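Local coordinates for BMC domain protein (Clostridiales bacterium 1_7_47FAA, PDB 4OLO) that probably builds the shell of a glycyl-radical propanediol microcompartment and, in its ligand-bound state, holds an iron-sulfur cluster likely linked to electron transport, at residues 53-56 against 57-60. Sequence-based numbering, arbitrary orientation.
Sequences EKAV and GVTV
Ala55 and Val58 meet across a type II beta turn, and with Glu53 and Val60 they illustrate how a helix can hand its chain over to a strand through a reversal of a few residues. The two halves of the bend run nearly opposite ways, their end-to-end directions 165° apart.

Van der Waals contacts come first. The one pair of side chains apolar on both sides is Ala55 with Val58, CB of the former touching CG2 of the latter at 3.9 Å. Val58 CG2 also lies 3.7 Å from Ala55 O. It arrives there because chi1 of -55° sets CG1 beside the backbone N of Val58 and thereby CG2 between that N and the carbonyl carbon. Both side chains also pack on helix 80-95, Ala55 against Ala86 and Val58 against Ser82 and Val83. Further from the turn, the CG2 methyl of Val60 sits 3.7 Å from the backbone N of Glu53, in the last turn of helix 42-53. The Glu53 chain, bent at chi2 (-83°), turns back so that its carboxylate passes across the branch of Val60 at an angle, OE2 reaching to 3.7 Å from Val60 CB. Val60 also touches Leu74 and Ile76 of strand 73-78.

Polar contact runs through water. One molecule lies 2.6 Å from Ala55 O and 2.7 Å from Val58 O, placed to donate to either; with more acceptors near than protons, it may not serve both at once. Gly57 takes the third turn position with a positive phi, a region glycine enters readily.

The whole is a helix-to-strand connection closed by a type II turn with glycine at its third position, here leading from helix 42-53 into strand 58-63, outermost in this chain's sheet of the alpha/beta BMC domain.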
loop_
_atom_site.group_PDB
_atom_site.type_symbol
_atom_site.label_atom_id
_atom_site.label_comp_id
_atom_site.label_asym_id
_atom_site.label_seq_id
_atom_site.Cartn_x
_atom_site.Cartn_y
_atom_site.Cartn_z
ATOM N N GLU B 53 21.055 -4.221 18.597
ATOM C CA GLU B 53 22.333 -4.847 18.214
ATOM C C GLU B 53 23.432 -4.585 19.256
ATOM O O GLU B 53 24.361 -5.380 19.403
ATOM C CB GLU B 53 22.807 -4.377 16.826
ATOM C CG GLU B 53 21.983 -4.918 15.669
ATOM C CD GLU B 53 22.323 -6.304 15.162
ATOM O OE1 GLU B 53 23.192 -6.974 15.767
ATOM O OE2 GLU B 53 21.731 -6.714 14.138
ATOM N N LYS B 54 23.333 -3.465 19.968
ATOM C CA LYS B 54 24.285 -3.061 21.012
ATOM C C LYS B 54 23.877 -3.634 22.381
ATOM O O LYS B 54 24.623 -3.513 23.341
ATOM C CB LYS B 54 24.405 -1.528 21.055
ATOM C CG LYS B 54 25.170 -0.971 19.866
ATOM C CD LYS B 54 25.027 0.533 19.731
ATOM C CE LYS B 54 25.937 1.029 18.633
ATOM N NZ LYS B 54 25.755 2.478 18.382
ATOM N N ALA B 55 22.690 -4.260 22.473
ATOM C CA ALA B 55 22.213 -4.877 23.714
ATOM C C ALA B 55 22.767 -6.322 23.894
ATOM O O ALA B 55 22.761 -7.136 22.954
ATOM C CB ALA B 55 20.693 -4.880 23.757
ATOM N N VAL B 56 23.214 -6.629 25.122
ATOM C CA VAL B 56 23.706 -7.953 25.521
ATOM C C VAL B 56 22.532 -8.968 25.602
ATOM O O VAL B 56 21.419 -8.624 25.975
ATOM C CB VAL B 56 24.527 -7.872 26.853
ATOM C CG1 VAL B 56 24.933 -9.249 27.385
ATOM C CG2 VAL B 56 25.756 -6.999 26.679
ATOM N N GLY B 57 22.816 -10.195 25.217
ATOM C CA GLY B 57 21.908 -11.318 25.332
ATOM C C GLY B 57 20.824 -11.456 24.314
ATOM O O GLY B 57 20.032 -12.388 24.423
ATOM N N VAL B 58 20.777 -10.553 23.322
ATOM C CA VAL B 58 19.759 -10.579 22.282
ATOM C C VAL B 58 20.304 -10.736 20.859
ATOM O O VAL B 58 21.401 -10.256 20.534
ATOM C CB VAL B 58 18.716 -9.407 22.387
ATOM C CG1 VAL B 58 18.051 -9.363 23.759
ATOM C CG2 VAL B 58 19.313 -8.046 22.032
ATOM N N THR B 59 19.480 -11.362 20.008
ATOM C CA THR B 59 19.629 -11.484 18.568
ATOM C C THR B 59 18.521 -10.644 17.944
ATOM O O THR B 59 17.407 -10.617 18.445
ATOM C CB THR B 59 19.761 -12.917 18.051
ATOM O OG1 THR B 59 18.859 -13.840 18.635
ATOM C CG2 THR B 59 21.174 -13.403 18.129
ATOM N N VAL B 60 18.862 -9.903 16.904
ATOM C CA VAL B 60 17.978 -8.983 16.202
ATOM C C VAL B 60 17.654 -9.534 14.800
ATOM O O VAL B 60 18.559 -9.951 14.069
ATOM C CB VAL B 60 18.684 -7.594 16.109
ATOM C CG1 VAL B 60 17.773 -6.549 15.481
ATOM C CG2 VAL B 60 19.164 -7.134 17.467
HETATM O O HOH W 1 22.765 -7.953 20.449
#